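Dihydrodipicolinate synthase (Bacillus anthracis, PDB 1XKY) probably catalyses the condensation of pyruvate with aspartate semialdehyde in lysine biosynthesis, using a TIM-barrel subunit that assembles as a tetramer. Local coordinates at residues A[267-272]-A[290-295]; A[28-33]-A[64-69]; A[222-227]-A[241-246]; A[34-39]-A[75-80]. All blocks are in the same frame, centred on the assembly; numbering follows the deposited sequence.

Contact 1: A[267-272]-A[290-295]; sequences LQMVGL and VTLQSV
L267 O, at the end of the helix that sends M269 across to L292 and Q293, accepts L272 N at 2.8 Å and, weakly, V270 N as well. G271 N is bonded to Q268 O at 3.1 Å, and G271 has a positive phi of 85°. Together the bonds from L272 N and G271 N make a Schellman motif with G271 as its C' residue. From this helix end one side chain bridges the gap. M269 carries CG beside its own backbone N (chi1 -76°) and then runs straight out through SD (chi3 -176°), which brings the thioether from helix 261-269 up against helix 286-297. CE comes to rest between two neighbours, 4.0 Å from Q293 CB and 4.1 Å from L292 CD2, while SD lies 4.0 Å from Q293 CA. The extended chain of Q293 crosses M269 at about a right angle and offers its root rather than its amide. L292, itself buried, also packs on L254, L284 and S253. The partnership is thus one of dispersion: its polar precision lies in the bonds that end the helix, and the join itself is a non-directional apolar touch between two C-terminal helices.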
loop_
_atom_site.group_PDB
_atom_site.type_symbol
_atom_site.label_atom_id
_atom_site.label_comp_id
_atom_site.label_asym_id
_atom_site.label_seq_id
_atom_site.Cartn_x
_atom_site.Cartn_y
_atom_site.Cartn_z
ATOM N N LEU A 267 -4.293 -0.585 -32.185
ATOM C CA LEU A 267 -4.088 0.206 -33.396
ATOM C C LEU A 267 -3.972 -0.695 -34.633
ATOM O O LEU A 267 -4.604 -0.438 -35.661
ATOM C CB LEU A 267 -2.846 1.095 -33.249
ATOM C CG LEU A 267 -3.086 2.419 -32.513
ATOM C CD1 LEU A 267 -1.782 3.063 -32.076
ATOM C CD2 LEU A 267 -3.895 3.366 -33.401
ATOM N N GLN A 268 -3.165 -1.748 -34.526
ATOM C CA GLN A 268 -3.065 -2.756 -35.581
ATOM C C GLN A 268 -4.433 -3.380 -35.889
ATOM O O GLN A 268 -4.778 -3.561 -37.054
ATOM C CB GLN A 268 -2.026 -3.821 -35.200
ATOM C CG GLN A 268 -1.932 -5.017 -36.142
ATOM C CD GLN A 268 -2.694 -6.230 -35.624
ATOM O OE1 GLN A 268 -2.446 -6.709 -34.505
ATOM N NE2 GLN A 268 -3.621 -6.737 -36.434
ATOM N N MET A 269 -5.211 -3.687 -34.850
ATOM C CA MET A 269 -6.550 -4.283 -35.017
ATOM C C MET A 269 -7.515 -3.394 -35.826
ATOM O O MET A 269 -8.392 -3.916 -36.517
ATOM C CB MET A 269 -7.182 -4.600 -33.651
ATOM C CG MET A 269 -6.641 -5.840 -32.941
ATOM S SD MET A 269 -7.187 -5.947 -31.206
ATOM C CE MET A 269 -6.288 -7.406 -30.705
ATOM N N VAL A 270 -7.359 -2.070 -35.736
ATOM C CA VAL A 270 -8.185 -1.135 -36.527
ATOM C C VAL A 270 -7.460 -0.591 -37.760
ATOM O O VAL A 270 -7.780 0.500 -38.239
ATOM C CB VAL A 270 -8.733 0.055 -35.681
ATOM C CG1 VAL A 270 -9.566 -0.460 -34.515
ATOM C CG2 VAL A 270 -7.613 0.974 -35.180
ATOM N N GLY A 271 -6.487 -1.344 -38.269
ATOM C CA GLY A 271 -5.858 -1.037 -39.553
ATOM C C GLY A 271 -4.716 -0.034 -39.549
ATOM O O GLY A 271 -4.263 0.384 -40.621
ATOM N N LEU A 272 -4.244 0.361 -38.366
ATOM C CA LEU A 272 -3.096 1.257 -38.266
ATOM C C LEU A 272 -1.960 0.509 -37.579
ATOM O O LEU A 272 -1.756 0.632 -36.377
ATOM C CB LEU A 272 -3.470 2.545 -37.514
ATOM C CG LEU A 272 -2.884 3.842 -38.094
ATOM C CD1 LEU A 272 -3.296 5.058 -37.286
ATOM C CD2 LEU A 272 -1.387 3.765 -38.173
ATOM N N VAL A 290 -6.755 -11.956 -27.844
ATOM C CA VAL A 290 -8.181 -12.309 -27.855
ATOM C C VAL A 290 -8.975 -11.516 -26.798
ATOM O O VAL A 290 -10.076 -11.031 -27.064
ATOM C CB VAL A 290 -8.376 -13.842 -27.649
ATOM C CG1 VAL A 290 -9.837 -14.188 -27.379
ATOM C CG2 VAL A 290 -7.879 -14.613 -28.869
ATOM N N THR A 291 -8.411 -11.378 -25.606
ATOM C CA THR A 291 -9.043 -10.586 -24.547
ATOM C C THR A 291 -9.218 -9.109 -24.949
ATOM O O THR A 291 -10.292 -8.526 -24.770
ATOM C CB THR A 291 -8.238 -10.702 -23.228
ATOM O OG1 THR A 291 -8.190 -12.079 -22.823
ATOM C CG2 THR A 291 -8.869 -9.874 -22.113
ATOM N N LEU A 292 -8.158 -8.516 -25.489
ATOM C CA LEU A 292 -8.196 -7.132 -25.966
ATOM C C LEU A 292 -9.187 -6.981 -27.119
ATOM O O LEU A 292 -9.949 -6.020 -27.164
ATOM C CB LEU A 292 -6.803 -6.682 -26.409
ATOM C CG LEU A 292 -6.670 -5.317 -27.093
ATOM C CD1 LEU A 292 -7.173 -4.204 -26.174
ATOM C CD2 LEU A 292 -5.221 -5.081 -27.494
ATOM N N GLN A 293 -9.162 -7.941 -28.043
ATOM C CA GLN A 293 -10.027 -7.916 -29.223
ATOM C C GLN A 293 -11.502 -7.853 -28.831
ATOM O O GLN A 293 -12.287 -7.140 -29.448
ATOM C CB GLN A 293 -9.780 -9.155 -30.089
ATOM C CG GLN A 293 -10.456 -9.119 -31.453
ATOM C CD GLN A 293 -10.222 -10.395 -32.244
ATOM O OE1 GLN A 293 -10.415 -11.510 -31.734
ATOM N NE2 GLN A 293 -9.803 -10.243 -33.492
ATOM N N SER A 294 -11.866 -8.594 -27.791
ATOM C CA SER A 294 -13.258 -8.658 -27.370
ATOM C C SER A 294 -13.729 -7.331 -26.773
ATOM O O SER A 294 -14.889 -6.968 -26.936
ATOM C CB SER A 294 -13.487 -9.830 -26.418
ATOM O OG SER A 294 -13.541 -11.044 -27.165
ATOM N N VAL A 295 -12.835 -6.593 -26.122
ATOM C CA VAL A 295 -13.188 -5.261 -25.622
ATOM C C VAL A 295 -13.269 -4.268 -26.790
ATOM O O VAL A 295 -14.248 -3.530 -26.918
ATOM C CB VAL A 295 -12.209 -4.742 -24.536
ATOM C CG1 VAL A 295 -12.669 -3.378 -24.011
ATOM C CG2 VAL A 295 -12.108 -5.735 -23.387
#

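Contact 2: A[28-33]-A[64-69]; sequences GNIDFA and SEEKVA
The loop that leads into the first helix of the TIM barrel, helix 32-44, brings I30 and F32 against the opening turns of the second, helix 64-78. I30 makes one part of the touch, at E66: its CD1 lies 3.6 Å from E66 O and 3.9 Å from E66 CB, an extended branch (chi2 175°) whose terminal methyl meets the glutamate's base, the two side chains crossing at a slant. The same residue supports F32 from within its own segment, for I30 CG2 sits 3.6 Å above the plane of the F32 ring, over its centre. Braced on that face, the ring directs an edge to the other helix. A69 O lies near the ring plane, 4.0 Å from F32 CE2, and A69 CB is 4.2 Å from F32 CZ. A water adds the polar link, accepting from I30 N at 2.9 Å and donating to E66 OE2 at 2.8 Å. E66 is held further by a salt bridge from OE2 to R278 and a hydrogen bond from OE1 to T63 N, so both carboxylate oxygens are engaged; R278 also bonds G28 O and thereby ties the loop to the same carboxylate. D31, the N-cap of helix 32-44, bonds K34 N through OD1. Around this surface contact, F32 meets H73 of helix 64-78 edge-to-face, and S64, K67 and V68 of that helix pack against L99 of helix 93-105.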
loop_
_atom_site.group_PDB
_atom_site.type_symbol
_atom_site.label_atom_id
_atom_site.label_comp_id
_atom_site.label_asym_id
_atom_site.label_seq_id
_atom_site.Cartn_x
_atom_site.Cartn_y
_atom_site.Cartn_z
ATOM N N GLY A 28 12.318 -3.643 -35.670
ATOM C CA GLY A 28 12.268 -2.877 -34.431
ATOM C C GLY A 28 12.816 -1.467 -34.524
ATOM O O GLY A 28 12.912 -0.782 -33.507
ATOM N N ASN A 29 13.186 -1.025 -35.725
ATOM C CA ASN A 29 13.646 0.348 -35.914
ATOM C C ASN A 29 12.452 1.269 -36.085
ATOM O O ASN A 29 11.374 0.819 -36.468
ATOM C CB ASN A 29 14.570 0.458 -37.132
ATOM C CG ASN A 29 15.838 -0.363 -36.979
ATOM O OD1 ASN A 29 16.188 -1.150 -37.858
ATOM N ND2 ASN A 29 16.523 -0.193 -35.855
ATOM N N ILE A 30 12.651 2.555 -35.809
ATOM C CA ILE A 30 11.589 3.543 -35.988
ATOM C C ILE A 30 11.069 3.527 -37.432
ATOM O O ILE A 30 11.850 3.628 -38.381
ATOM C CB ILE A 30 12.051 4.979 -35.622
ATOM C CG1 ILE A 30 12.374 5.070 -34.122
ATOM C CG2 ILE A 30 10.966 5.999 -36.008
ATOM C CD1 ILE A 30 12.954 6.407 -33.669
ATOM N N ASP A 31 9.751 3.404 -37.583
ATOM C CA ASP A 31 9.116 3.467 -38.894
ATOM C C ASP A 31 8.537 4.859 -39.105
ATOM O O ASP A 31 7.475 5.195 -38.570
ATOM C CB ASP A 31 8.028 2.407 -39.019
ATOM C CG ASP A 31 7.599 2.190 -40.455
ATOM O OD1 ASP A 31 7.285 3.181 -41.150
ATOM O OD2 ASP A 31 7.583 1.022 -40.878
ATOM N N PHE A 32 9.248 5.671 -39.883
ATOM C CA PHE A 32 8.873 7.073 -40.057
ATOM C C PHE A 32 7.594 7.248 -40.884
ATOM O O PHE A 32 6.777 8.113 -40.571
ATOM C CB PHE A 32 10.051 7.873 -40.623
ATOM C CG PHE A 32 11.199 7.978 -39.659
ATOM C CD1 PHE A 32 12.237 7.060 -39.688
ATOM C CD2 PHE A 32 11.208 8.959 -38.686
ATOM C CE1 PHE A 32 13.293 7.147 -38.780
ATOM C CE2 PHE A 32 12.255 9.051 -37.780
ATOM C CZ PHE A 32 13.296 8.144 -37.826
ATOM N N ALA A 33 7.398 6.402 -41.896
ATOM C CA ALA A 33 6.169 6.437 -42.691
ATOM C C ALA A 33 4.933 6.098 -41.849
ATOM O O ALA A 33 3.893 6.741 -41.991
ATOM C CB ALA A 33 6.268 5.488 -43.888
ATOM N N SER A 64 19.301 8.330 -27.585
ATOM C CA SER A 64 19.183 9.782 -27.673
ATOM C C SER A 64 19.076 10.234 -29.136
ATOM O O SER A 64 18.327 11.145 -29.461
ATOM C CB SER A 64 20.378 10.447 -26.990
ATOM O OG SER A 64 20.335 11.851 -27.167
ATOM N N GLU A 65 19.812 9.556 -30.007
ATOM C CA GLU A 65 19.831 9.865 -31.433
ATOM C C GLU A 65 18.479 9.543 -32.077
ATOM O O GLU A 65 17.981 10.309 -32.891
ATOM C CB GLU A 65 20.963 9.093 -32.131
ATOM C CG GLU A 65 22.383 9.585 -31.786
ATOM C CD GLU A 65 22.847 9.252 -30.357
ATOM O OE1 GLU A 65 22.430 8.209 -29.793
ATOM O OE2 GLU A 65 23.639 10.051 -29.796
ATOM N N GLU A 66 17.896 8.409 -31.698
ATOM C CA GLU A 66 16.541 8.022 -32.122
ATOM C C GLU A 66 15.478 9.025 -31.670
ATOM O O GLU A 66 14.602 9.418 -32.454
ATOM C CB GLU A 66 16.206 6.620 -31.601
ATOM C CG GLU A 66 16.877 5.517 -32.400
ATOM C CD GLU A 66 16.629 4.128 -31.849
ATOM O OE1 GLU A 66 16.625 3.946 -30.612
ATOM O OE2 GLU A 66 16.461 3.209 -32.673
ATOM N N LYS A 67 15.576 9.445 -30.411
ATOM C CA LYS A 67 14.657 10.424 -29.857
ATOM C C LYS A 67 14.660 11.702 -30.694
ATOM O O LYS A 67 13.611 12.152 -31.118
ATOM C CB LYS A 67 14.993 10.724 -28.393
ATOM C CG LYS A 67 14.694 9.573 -27.450
ATOM C CD LYS A 67 15.155 9.888 -26.036
ATOM C CE LYS A 67 14.869 8.736 -25.110
ATOM N NZ LYS A 67 15.534 8.884 -23.803
ATOM N N VAL A 68 15.846 12.252 -30.945
ATOM C CA VAL A 68 15.993 13.517 -31.676
ATOM C C VAL A 68 15.490 13.395 -33.122
ATOM O O VAL A 68 14.821 14.293 -33.614
ATOM C CB VAL A 68 17.469 14.034 -31.655
ATOM C CG1 VAL A 68 17.636 15.272 -32.561
ATOM C CG2 VAL A 68 17.921 14.342 -30.218
ATOM N N ALA A 69 15.801 12.287 -33.790
ATOM C CA ALA A 69 15.260 12.023 -35.132
ATOM C C ALA A 69 13.726 11.956 -35.114
ATOM O O ALA A 69 13.051 12.500 -36.000
ATOM C CB ALA A 69 15.837 10.734 -35.693
HETATM O O HOH W 1 15.444 3.259 -35.251
#

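Contact 3: A[222-227]-A[241-246]; sequences GNEMQE and QKLHQL
L243 lays CD1 against both E224 and E227 and CD2 against E224 alone. CD1 lies 3.7 Å from E227 CG and 3.8 Å from E224 O, while L243 CD2 faces E224 CB at 4.1 Å. One turn later, L246 CD2 approaches E224 CG at 4.0 Å, the two side chains crossing at a slant. The glutamate side chains contribute only their methylenes to the touch and leave their charges elsewhere: E224 bends at chi2 (81°), turning its carboxylate away from segment 241-246, and E227 bends likewise (78°), where its OE1 forms a salt bridge with K239. The segments belong to helix 218-234, which follows the last barrel strand, and helix 237-253, the next in the chain. They run roughly antiparallel, their axes 9.5 Å apart at closest and their directions 148° apart. In the family, helices that follow the barrel make up a C-terminal helical region, which helix 237-253 probably opens here. Further contacts surround the partners. M228, the residue after E227, also touches L243, and the C-terminal tail lends I299 to E224 and P300 to L246. Elsewhere on helix 237-253, H244 NE2 is hydrogen-bonded to T182 OG1 of the second subunit, and Q241 NE2 to A207 O of that subunit.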
loop_
_atom_site.group_PDB
_atom_site.type_symbol
_atom_site.label_atom_id
_atom_site.label_comp_id
_atom_site.label_asym_id
_atom_site.label_seq_id
_atom_site.Cartn_x
_atom_site.Cartn_y
_atom_site.Cartn_z
ATOM N N GLY A 222 -10.513 8.615 -29.547
ATOM C CA GLY A 222 -10.358 10.061 -29.476
ATOM C C GLY A 222 -11.637 10.819 -29.793
ATOM O O GLY A 222 -11.948 11.802 -29.124
ATOM N N ASN A 223 -12.382 10.375 -30.808
ATOM C CA ASN A 223 -13.621 11.081 -31.169
ATOM C C ASN A 223 -14.647 10.975 -30.039
ATOM O O ASN A 223 -15.343 11.946 -29.733
ATOM C CB ASN A 223 -14.216 10.577 -32.492
ATOM C CG ASN A 223 -13.413 11.019 -33.723
ATOM O OD1 ASN A 223 -12.699 12.023 -33.704
ATOM N ND2 ASN A 223 -13.553 10.271 -34.807
ATOM N N GLU A 224 -14.722 9.797 -29.422
ATOM C CA GLU A 224 -15.619 9.561 -28.285
ATOM C C GLU A 224 -15.263 10.463 -27.088
ATOM O O GLU A 224 -16.146 11.070 -26.467
ATOM C CB GLU A 224 -15.592 8.092 -27.870
ATOM C CG GLU A 224 -16.270 7.131 -28.871
ATOM C CD GLU A 224 -15.400 6.735 -30.070
ATOM O OE1 GLU A 224 -14.299 7.284 -30.259
ATOM O OE2 GLU A 224 -15.844 5.870 -30.852
ATOM N N MET A 225 -13.972 10.565 -26.788
ATOM C CA MET A 225 -13.483 11.439 -25.717
ATOM C C MET A 225 -13.760 12.913 -26.014
ATOM O O MET A 225 -14.084 13.679 -25.115
ATOM C CB MET A 225 -11.978 11.244 -25.510
ATOM C CG MET A 225 -11.591 9.872 -25.008
ATOM S SD MET A 225 -9.808 9.638 -24.946
ATOM C CE MET A 225 -9.372 10.872 -23.718
ATOM N N GLN A 226 -13.624 13.303 -27.281
ATOM C CA GLN A 226 -13.945 14.665 -27.706
ATOM C C GLN A 226 -15.428 14.979 -27.439
ATOM O O GLN A 226 -15.759 16.032 -26.890
ATOM C CB GLN A 226 -13.600 14.833 -29.183
ATOM C CG GLN A 226 -13.807 16.221 -29.746
ATOM C CD GLN A 226 -13.333 16.316 -31.181
ATOM O OE1 GLN A 226 -13.976 15.798 -32.099
ATOM N NE2 GLN A 226 -12.202 16.956 -31.382
ATOM N N GLU A 227 -16.311 14.054 -27.810
ATOM C CA GLU A 227 -17.751 14.220 -27.573
ATOM C C GLU A 227 -18.082 14.196 -26.076
ATOM O O GLU A 227 -18.956 14.924 -25.627
ATOM C CB GLU A 227 -18.538 13.122 -28.310
ATOM C CG GLU A 227 -20.061 13.177 -28.138
ATOM C CD GLU A 227 -20.747 14.231 -28.992
ATOM O OE1 GLU A 227 -21.964 14.440 -28.808
ATOM O OE2 GLU A 227 -20.092 14.853 -29.842
ATOM N N GLN A 241 -21.548 10.993 -18.904
ATOM C CA GLN A 241 -21.380 9.810 -18.055
ATOM C C GLN A 241 -21.408 8.511 -18.870
ATOM O O GLN A 241 -20.670 7.583 -18.563
ATOM C CB GLN A 241 -22.430 9.795 -16.929
ATOM C CG GLN A 241 -22.135 10.827 -15.826
ATOM C CD GLN A 241 -23.353 11.218 -14.991
ATOM O OE1 GLN A 241 -24.387 10.557 -15.040
ATOM N NE2 GLN A 241 -23.227 12.299 -14.219
ATOM N N LYS A 242 -22.233 8.460 -19.915
ATOM C CA LYS A 242 -22.304 7.292 -20.792
ATOM C C LYS A 242 -20.967 7.044 -21.506
ATOM O O LYS A 242 -20.491 5.904 -21.576
ATOM C CB LYS A 242 -23.430 7.464 -21.813
ATOM C CG LYS A 242 -23.713 6.245 -22.670
ATOM C CD LYS A 242 -24.629 6.608 -23.832
ATOM C CE LYS A 242 -24.976 5.393 -24.676
ATOM N NZ LYS A 242 -26.009 4.554 -24.015
ATOM N N LEU A 243 -20.362 8.113 -22.019
ATOM C CA LEU A 243 -19.075 8.013 -22.724
ATOM C C LEU A 243 -17.910 7.802 -21.751
ATOM O O LEU A 243 -16.938 7.114 -22.080
ATOM C CB LEU A 243 -18.848 9.250 -23.604
ATOM C CG LEU A 243 -19.725 9.284 -24.867
ATOM C CD1 LEU A 243 -19.803 10.671 -25.448
ATOM C CD2 LEU A 243 -19.199 8.294 -25.904
ATOM N N HIS A 244 -18.019 8.385 -20.560
ATOM C CA HIS A 244 -17.072 8.141 -19.472
ATOM C C HIS A 244 -16.975 6.652 -19.147
ATOM O O HIS A 244 -15.894 6.136 -18.927
ATOM C CB HIS A 244 -17.485 8.943 -18.225
ATOM C CG HIS A 244 -16.766 8.554 -16.973
ATOM N ND1 HIS A 244 -15.450 8.890 -16.725
ATOM C CD2 HIS A 244 -17.190 7.869 -15.884
ATOM C CE1 HIS A 244 -15.096 8.425 -15.539
ATOM N NE2 HIS A 244 -16.132 7.796 -15.012
ATOM N N GLN A 245 -18.117 5.977 -19.120
ATOM C CA GLN A 245 -18.158 4.541 -18.863
ATOM C C GLN A 245 -17.382 3.741 -19.918
ATOM O O GLN A 245 -16.633 2.819 -19.583
ATOM C CB GLN A 245 -19.612 4.074 -18.738
ATOM C CG GLN A 245 -20.196 4.459 -17.384
ATOM C CD GLN A 245 -21.709 4.436 -17.325
ATOM O OE1 GLN A 245 -22.307 4.941 -16.366
ATOM N NE2 GLN A 245 -22.338 3.858 -18.338
ATOM N N LEU A 246 -17.552 4.124 -21.178
ATOM C CA LEU A 246 -16.804 3.541 -22.289
ATOM C C LEU A 246 -15.304 3.798 -22.136
ATOM O O LEU A 246 -14.502 2.885 -22.282
ATOM C CB LEU A 246 -17.294 4.128 -23.619
ATOM C CG LEU A 246 -16.600 3.642 -24.900
ATOM C CD1 LEU A 246 -16.829 2.162 -25.094
ATOM C CD2 LEU A 246 -17.099 4.424 -26.108
#

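Contact 4: A[34-39]-A[75-80]; sequences KTTKLV and VSVVDK
T36 and V77 meet branch to branch between helices 32-44 and 64-78, each branch being placed by a single torsion. In T36, chi1 of -58° sets OG1 beside its backbone N and puts the methyl CG2 anti to that N. T36 CG2 lies against both methyls of V77, 3.9 Å from CG1 and 4.0 Å from CG2, while T36 OG1 is 3.5 Å from V77 CG2. The hydroxyl's polar needs are met elsewhere, since OG1 is hydrogen-bonded to H73 NE2 and to F32 O, and V77 meets it simply as a methyl against oxygen. V77 has the trans rotamer usual for valine in a helix, which points CG1 toward the next turn of the opposing helix. There CG1 of V39 is the common partner, 3.8 Å from V77 CG1 and 3.6 Å from V78 CG2. V39 holds that methyl trans as well (chi1 168°) and crosses V78 at about a right angle, slotting into the step between two successive valines. Immediately after, D79 leaves the helix with a positive phi, and the carbonyls of V77 and V78 are taken by the guanidinium of R81. Helices 32-44 and 64-78 thus close over the barrel wall: V39 and V78 both rest on I50 of strand 49-52, while V75 and V78 reach V84 of strand 84-87.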
loop_
_atom_site.group_PDB
_atom_site.type_symbol
_atom_site.label_atom_id
_atom_site.label_comp_id
_atom_site.label_asym_id
_atom_site.label_seq_id
_atom_site.Cartn_x
_atom_site.Cartn_y
_atom_site.Cartn_z
ATOM N N LYS A 34 5.042 5.095 -40.980
ATOM C CA LYS A 34 3.949 4.768 -40.048
ATOM C C LYS A 34 3.720 5.900 -39.041
ATOM O O LYS A 34 2.583 6.174 -38.656
ATOM C CB LYS A 34 4.222 3.449 -39.311
ATOM C CG LYS A 34 4.092 2.219 -40.195
ATOM C CD LYS A 34 4.444 0.916 -39.470
ATOM C CE LYS A 34 3.919 -0.297 -40.265
ATOM N NZ LYS A 34 3.954 -1.572 -39.472
ATOM N N THR A 35 4.799 6.554 -38.619
ATOM C CA THR A 35 4.687 7.712 -37.734
ATOM C C THR A 35 3.889 8.832 -38.412
ATOM O O THR A 35 2.998 9.412 -37.801
ATOM C CB THR A 35 6.072 8.227 -37.282
ATOM O OG1 THR A 35 6.795 7.167 -36.637
ATOM C CG2 THR A 35 5.933 9.390 -36.315
ATOM N N THR A 36 4.189 9.106 -39.678
ATOM C CA THR A 36 3.441 10.109 -40.443
ATOM C C THR A 36 1.954 9.753 -40.469
ATOM O O THR A 36 1.104 10.590 -40.156
ATOM C CB THR A 36 3.992 10.252 -41.875
ATOM O OG1 THR A 36 5.378 10.602 -41.813
ATOM C CG2 THR A 36 3.232 11.323 -42.669
ATOM N N LYS A 37 1.643 8.500 -40.790
ATOM C CA LYS A 37 0.253 8.049 -40.806
ATOM C C LYS A 37 -0.412 8.247 -39.443
ATOM O O LYS A 37 -1.540 8.749 -39.358
ATOM C CB LYS A 37 0.162 6.581 -41.227
ATOM C CG LYS A 37 -1.254 6.130 -41.552
ATOM C CD LYS A 37 -1.367 4.604 -41.681
ATOM C CE LYS A 37 -0.861 4.072 -43.014
ATOM N NZ LYS A 37 0.594 3.732 -42.994
ATOM N N LEU A 38 0.301 7.873 -38.381
ATOM C CA LEU A 38 -0.245 7.947 -37.023
ATOM C C LEU A 38 -0.505 9.383 -36.581
ATOM O O LEU A 38 -1.546 9.671 -36.000
ATOM C CB LEU A 38 0.697 7.266 -36.015
ATOM C CG LEU A 38 0.283 7.378 -34.537
ATOM C CD1 LEU A 38 -1.054 6.714 -34.309
ATOM C CD2 LEU A 38 1.345 6.763 -33.632
ATOM N N VAL A 39 0.452 10.273 -36.838
ATOM C CA VAL A 39 0.311 11.692 -36.478
ATOM C C VAL A 39 -0.917 12.309 -37.152
ATOM O O VAL A 39 -1.722 12.982 -36.500
ATOM C CB VAL A 39 1.574 12.501 -36.831
ATOM C CG1 VAL A 39 1.315 13.999 -36.728
ATOM C CG2 VAL A 39 2.738 12.108 -35.913
ATOM N N VAL A 75 7.828 16.989 -35.633
ATOM C CA VAL A 75 7.738 18.432 -35.859
ATOM C C VAL A 75 7.425 18.732 -37.333
ATOM O O VAL A 75 6.566 19.563 -37.638
ATOM C CB VAL A 75 9.049 19.152 -35.405
ATOM C CG1 VAL A 75 9.174 20.555 -36.017
ATOM C CG2 VAL A 75 9.111 19.216 -33.885
ATOM N N SER A 76 8.117 18.038 -38.234
ATOM C CA SER A 76 7.911 18.192 -39.680
ATOM C C SER A 76 6.487 17.834 -40.111
ATOM O O SER A 76 5.838 18.602 -40.810
ATOM C CB SER A 76 8.918 17.328 -40.453
ATOM O OG SER A 76 8.665 17.385 -41.851
ATOM N N VAL A 77 6.012 16.661 -39.703
ATOM C CA VAL A 77 4.689 16.186 -40.104
ATOM C C VAL A 77 3.596 17.065 -39.498
ATOM O O VAL A 77 2.657 17.463 -40.195
ATOM C CB VAL A 77 4.467 14.695 -39.732
ATOM C CG1 VAL A 77 3.041 14.249 -40.069
ATOM C CG2 VAL A 77 5.462 13.821 -40.466
ATOM N N VAL A 78 3.732 17.385 -38.214
ATOM C CA VAL A 78 2.723 18.186 -37.510
ATOM C C VAL A 78 2.533 19.565 -38.150
ATOM O O VAL A 78 1.402 20.054 -38.239
ATOM C CB VAL A 78 3.051 18.291 -36.006
ATOM C CG1 VAL A 78 2.193 19.326 -35.319
ATOM C CG2 VAL A 78 2.856 16.937 -35.357
ATOM N N ASP A 79 3.628 20.172 -38.603
ATOM C CA ASP A 79 3.566 21.401 -39.394
ATOM C C ASP A 79 2.755 22.478 -38.649
ATOM O O ASP A 79 1.891 23.131 -39.223
ATOM C CB ASP A 79 2.963 21.080 -40.777
ATOM C CG ASP A 79 3.146 22.199 -41.789
ATOM O OD1 ASP A 79 2.269 22.333 -42.663
ATOM O OD2 ASP A 79 4.145 22.941 -41.718
ATOM N N LYS A 80 3.034 22.613 -37.354
ATOM C CA LYS A 80 2.429 23.622 -36.479
ATOM C C LYS A 80 0.906 23.528 -36.255
ATOM O O LYS A 80 0.307 24.459 -35.723
ATOM C CB LYS A 80 2.828 25.037 -36.946
ATOM C CG LYS A 80 4.310 25.341 -36.765
ATOM C CD LYS A 80 4.678 25.504 -35.291
ATOM C CE LYS A 80 6.180 25.667 -35.113
ATOM N NZ LYS A 80 6.570 25.575 -33.679
#

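Overall arrangement
Contacts 2 and 4 work on the same pair, helices 32-44 and 64-78, with centres 13 Å apart. Contact 2 lies at the surface where both helices begin and mixes apolar touch with a bridging water; contacts 1, 3 and 4 are partly buried, and contact 4, nearer the strands, relies chiefly on branched methyls. Contact 1 joins two C-terminal helices, and contact 3 joins the helix after the last strand to the first of the helices beyond it. Both rely on apolar touches, through one thioether and through leucines against glutamate methylenes. Contact 3 lies across the chain's centre from contact 2, beside the second subunit. L272 packs on K37 and L38, so contact 1 touches contact 4 directly.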